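PDB 3LYU: putative hydrogenase from Pyrococcus furiosus, which probably takes part in electron transfer as an FAD- and [2Fe-2S]-dependent oxidoreductase, of which this chain is one alpha-beta domain. Local coordinates for residues T28-V31 with E32-P35; K121-F124 with E125-E129. All coordinates share one frame; numbering follows the deposited sequence.

Contact 1 (T28-V31 with E32-P35)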
loop_
_atom_site.group_PDB
_atom_site.type_symbol
_atom_site.label_atom_id
_atom_site.label_comp_id
_atom_site.label_asym_id
_atom_site.label_seq_id
_atom_site.Cartn_x
_atom_site.Cartn_y
_atom_site.Cartn_z
ATOM N N THR B 28 -20.402 15.489 -3.069
ATOM C CA THR B 28 -19.347 16.372 -2.569
ATOM C C THR B 28 -17.968 15.898 -3.010
ATOM O O THR B 28 -16.952 16.543 -2.725
ATOM C CB THR B 28 -19.361 16.482 -1.015
ATOM O OG1 THR B 28 -18.917 15.249 -0.437
ATOM C CG2 THR B 28 -20.763 16.783 -0.516
ATOM N N GLY B 29 -17.939 14.771 -3.712
ATOM C CA GLY B 29 -16.678 14.239 -4.180
ATOM C C GLY B 29 -15.981 15.226 -5.094
ATOM O O GLY B 29 -14.766 15.144 -5.267
ATOM N N ILE B 30 -16.736 16.171 -5.662
ATOM C CA ILE B 30 -16.171 17.171 -6.578
ATOM C C ILE B 30 -15.190 18.132 -5.893
ATOM O O ILE B 30 -14.288 18.674 -6.526
ATOM C CB ILE B 30 -17.292 17.997 -7.280
ATOM C CG1 ILE B 30 -16.751 18.683 -8.541
ATOM C CG2 ILE B 30 -17.845 19.045 -6.332
ATOM C CD1 ILE B 30 -16.328 17.723 -9.615
ATOM N N VAL B 31 -15.362 18.335 -4.598
ATOM C CA VAL B 31 -14.473 19.214 -3.854
ATOM C C VAL B 31 -13.034 18.704 -3.930
ATOM O O VAL B 31 -12.084 19.480 -4.093
ATOM C CB VAL B 31 -14.891 19.275 -2.380
ATOM C CG1 VAL B 31 -13.998 20.261 -1.616
ATOM C CG2 VAL B 31 -16.357 19.667 -2.286
ATOM N N GLU B 32 -12.887 17.390 -3.816
ATOM C CA GLU B 32 -11.582 16.752 -3.851
ATOM C C GLU B 32 -10.987 16.645 -5.256
ATOM O O GLU B 32 -9.787 16.833 -5.441
ATOM C CB GLU B 32 -11.683 15.369 -3.198
ATOM C CG GLU B 32 -10.358 14.672 -2.989
ATOM C CD GLU B 32 -10.479 13.454 -2.108
ATOM O OE1 GLU B 32 -9.460 12.738 -1.932
ATOM O OE2 GLU B 32 -11.594 13.214 -1.587
ATOM N N VAL B 33 -11.809 16.343 -6.249
ATOM C CA VAL B 33 -11.287 16.239 -7.608
ATOM C C VAL B 33 -10.890 17.615 -8.140
ATOM O O VAL B 33 -10.039 17.727 -9.018
ATOM C CB VAL B 33 -12.310 15.538 -8.591
ATOM C CG1 VAL B 33 -13.715 15.608 -8.050
ATOM C CG2 VAL B 33 -12.271 16.193 -9.966
ATOM N N TYR B 34 -11.482 18.671 -7.591
ATOM C CA TYR B 34 -11.156 20.012 -8.055
ATOM C C TYR B 34 -9.656 20.273 -8.111
ATOM O O TYR B 34 -9.102 20.438 -9.199
ATOM C CB TYR B 34 -11.839 21.071 -7.190
ATOM C CG TYR B 34 -11.405 22.483 -7.523
ATOM C CD1 TYR B 34 -11.378 22.940 -8.853
ATOM C CD2 TYR B 34 -11.047 23.374 -6.512
ATOM C CE1 TYR B 34 -11.003 24.253 -9.160
ATOM C CE2 TYR B 34 -10.677 24.687 -6.808
ATOM C CZ TYR B 34 -10.657 25.122 -8.128
ATOM O OH TYR B 34 -10.300 26.422 -8.399
ATOM N N PRO B 35 -8.974 20.316 -6.951
ATOM C CA PRO B 35 -7.527 20.564 -6.974
ATOM C C PRO B 35 -6.721 19.570 -7.817
ATOM O O PRO B 35 -5.661 19.888 -8.330
ATOM C CB PRO B 35 -7.148 20.534 -5.498
ATOM C CG PRO B 35 -8.211 19.670 -4.885
ATOM C CD PRO B 35 -9.446 20.144 -5.568
#

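Contact 2 (K121-F124 with E125-E129)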
loop_
_atom_site.group_PDB
_atom_site.type_symbol
_atom_site.label_atom_id
_atom_site.label_comp_id
_atom_site.label_asym_id
_atom_site.label_seq_id
_atom_site.Cartn_x
_atom_site.Cartn_y
_atom_site.Cartn_z
ATOM N N LYS B 121 -18.265 1.621 -8.714
ATOM C CA LYS B 121 -18.419 0.312 -9.302
ATOM C C LYS B 121 -19.208 0.426 -10.602
ATOM O O LYS B 121 -18.758 -0.039 -11.650
ATOM C CB LYS B 121 -19.166 -0.611 -8.347
ATOM C CG LYS B 121 -18.394 -1.002 -7.112
ATOM C CD LYS B 121 -19.190 -2.043 -6.350
ATOM C CE LYS B 121 -18.399 -2.614 -5.199
ATOM N NZ LYS B 121 -19.188 -3.672 -4.499
ATOM N N GLN B 122 -20.384 1.048 -10.528
ATOM C CA GLN B 122 -21.247 1.209 -11.703
ATOM C C GLN B 122 -20.573 1.978 -12.838
ATOM O O GLN B 122 -20.816 1.717 -14.019
ATOM C CB GLN B 122 -22.555 1.907 -11.309
ATOM C CG GLN B 122 -23.466 1.064 -10.414
ATOM C CD GLN B 122 -24.870 1.647 -10.281
ATOM O OE1 GLN B 122 -25.583 1.816 -11.281
ATOM N NE2 GLN B 122 -25.276 1.958 -9.042
ATOM N N VAL B 123 -19.730 2.932 -12.471
ATOM C CA VAL B 123 -19.011 3.732 -13.447
ATOM C C VAL B 123 -17.844 2.932 -14.005
ATOM O O VAL B 123 -17.440 3.139 -15.144
ATOM C CB VAL B 123 -18.478 5.044 -12.816
ATOM C CG1 VAL B 123 -17.473 5.723 -13.744
ATOM C CG2 VAL B 123 -19.650 5.981 -12.519
ATOM N N PHE B 124 -17.308 2.016 -13.205
ATOM C CA PHE B 124 -16.194 1.187 -13.645
ATOM C C PHE B 124 -16.661 0.201 -14.717
ATOM O O PHE B 124 -15.917 -0.143 -15.638
ATOM C CB PHE B 124 -15.593 0.451 -12.446
ATOM C CG PHE B 124 -14.664 -0.669 -12.823
ATOM C CD1 PHE B 124 -15.143 -1.971 -12.989
ATOM C CD2 PHE B 124 -13.318 -0.425 -13.035
ATOM C CE1 PHE B 124 -14.291 -3.010 -13.362
ATOM C CE2 PHE B 124 -12.457 -1.459 -13.408
ATOM C CZ PHE B 124 -12.947 -2.755 -13.573
ATOM N N GLU B 125 -17.906 -0.239 -14.594
ATOM C CA GLU B 125 -18.482 -1.175 -15.551
ATOM C C GLU B 125 -18.573 -0.527 -16.938
ATOM O O GLU B 125 -18.315 -1.165 -17.962
ATOM C CB GLU B 125 -19.882 -1.602 -15.098
ATOM C CG GLU B 125 -19.980 -2.043 -13.635
ATOM C CD GLU B 125 -18.950 -3.102 -13.245
ATOM O OE1 GLU B 125 -18.761 -4.071 -14.018
ATOM O OE2 GLU B 125 -18.340 -2.968 -12.152
ATOM N N VAL B 126 -18.952 0.747 -16.955
ATOM C CA VAL B 126 -19.085 1.497 -18.192
ATOM C C VAL B 126 -17.719 1.738 -18.821
ATOM O O VAL B 126 -17.576 1.740 -20.048
ATOM C CB VAL B 126 -19.777 2.867 -17.935
ATOM C CG1 VAL B 126 -19.802 3.695 -19.211
ATOM C CG2 VAL B 126 -21.179 2.647 -17.434
ATOM N N VAL B 127 -16.713 1.929 -17.976
ATOM C CA VAL B 127 -15.366 2.202 -18.452
ATOM C C VAL B 127 -14.651 0.972 -18.980
ATOM O O VAL B 127 -14.016 1.035 -20.030
ATOM C CB VAL B 127 -14.516 2.850 -17.344
ATOM C CG1 VAL B 127 -13.134 3.137 -17.849
ATOM C CG2 VAL B 127 -15.160 4.133 -16.902
ATOM N N LYS B 128 -14.749 -0.142 -18.258
ATOM C CA LYS B 128 -14.095 -1.374 -18.694
ATOM C C LYS B 128 -14.711 -1.776 -20.034
ATOM O O LYS B 128 -14.131 -2.535 -20.812
ATOM C CB LYS B 128 -14.300 -2.490 -17.661
ATOM C CG LYS B 128 -15.765 -2.828 -17.383
ATOM C CD LYS B 128 -16.012 -4.344 -17.348
ATOM C CE LYS B 128 -15.349 -5.029 -16.157
ATOM N NZ LYS B 128 -16.191 -4.948 -14.936
ATOM N N GLU B 129 -15.891 -1.229 -20.296
ATOM C CA GLU B 129 -16.635 -1.496 -21.515
ATOM C C GLU B 129 -15.963 -0.910 -22.753
ATOM O O GLU B 129 -16.038 -1.488 -23.836
ATOM C CB GLU B 129 -18.036 -0.901 -21.380
ATOM C CG GLU B 129 -19.018 -1.293 -22.480
ATOM C CD GLU B 129 -19.812 -2.543 -22.133
ATOM O OE1 GLU B 129 -19.184 -3.582 -21.825
ATOM O OE2 GLU B 129 -21.061 -2.484 -22.168
#

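Contact 1 (T28-V31 with E32-P35)
Ile30 and Val33 meet through their methyl ends in the first turn of helix 29-42, a worked example of an i to i+3 apolar contact near the beginning of a helix. The two side chains pass at a slant, with Ile30 CD1 3.7 Å from Val33 CG1. Ile30 makes this touch although its first bond points back from the turn ahead: CG1 lies anti to the backbone N (chi1 -161°), and the second torsion swings CD1 round to the valine. Val33 is less relaxed. Its chi1 of 21° nearly eclipses CG1 with the backbone N, and that methyl lies 3.0 Å from Gly29 O, a close and probably strained approach.

The same Gly29 carbonyl is shared by two weak hydrogen bonds, from Glu32 N and, along a straighter path, from Val33 N. A firmer bond follows one residue on, Tyr34 N to Ile30 O at 3.0 Å. Tyr34 sets its CB beside the carbonyl oxygens of Ile30 and Val31 while its ring leads away from the turn. Pro35 has no N-H to give, and what faces Val31 O is its ring carbon CD, at 3.1 Å; the helix is kinked here. Of the Glu32 side chain, CB lies beside Gly29 O, while the extended chain carries OE1 away to a hydrogen bond with Thr11 OG1.

The turn closely follows strand 20-26, the position from which ferredoxin-reductase-type domains reach a pyridine nucleotide; a similar role here is possible but rests on the family alone. Val33 packs on Val114 of strand 110-114, Ile30 and Tyr34 lean on Leu64 of helix 61-65, and helix 29-42 then leads on to strand 46-54.

Contact 2 (K121-F124 with E125-E129)
Phe124 and Glu125 touch where the bent acid chain brings its carboxylate to the ring edge. Glu125 OE2 lies there in the ring plane, 3.5 Å from Phe124 CD1. The carboxylate is turned 65° from the ring, so the two flat groups do not stack. A bend in the acid chain (chi2 -52°) curls the carboxylate into this position and also brings Glu125 OE2 to 3.0 Å from Lys121 O. Both are acceptors, so the approach is not a hydrogen bond; Lys121 O is instead bonded by Glu125 N at 3.1 Å.

Lys128 completes the group one turn on. Its CB lies over one ring face, displaced toward the rim, and the bent chain then takes NZ obliquely to 3.1 Å from Phe124 CE1. The ammonium forms a salt bridge to Glu125 OE1 (2.9 Å), approaching from above the carboxylate plane. This is an i to i+3 charge pair on the outer side of helix 117-130, the crossover helix of the beta-alpha-beta unit that runs from strand 110-114 to strand 134-136 in a Rossmann-like sheet. An alanine at Phe124 would remove the ring beside both charged chains and would probably set the lysine chain freer to turn.

Val123 belongs to the inner side. Its CG1 stands 4.2 Å from Val127 CG2, and its carbonyl accepts the hydrogen bond of Val127 N. Both valines pack on strand 110-114, at Met113 and Val111 respectively, and Val123 also touches Leu95 of helix 84-104. On the outer side Phe124 meets Pro8 of a second subunit, while Lys121 NZ makes a salt bridge with Glu16 of a fourth subunit.

How the contacts relate
Contact 1 comes first along the chain and closes well before contact 2 begins. Their centres are 20 Å apart, with nearest atoms about 12 Å apart, and they lie on opposite sides of the chain's centre. Each belongs to a crossover helix of the same five-stranded parallel sheet: helix 29-42 joins strands 20-26 and 46-54, and helix 117-130 joins strands 110-114 and 134-136. Strands 20-26 and 110-114 are neighbours in the sheet, and residues of both contacts pack on strand 110-114. The two helices thus cover opposite faces of one Rossmann-like domain. Both contacts also reach the second subunit, so surfaces of both crossover helices take part in packing between subunits.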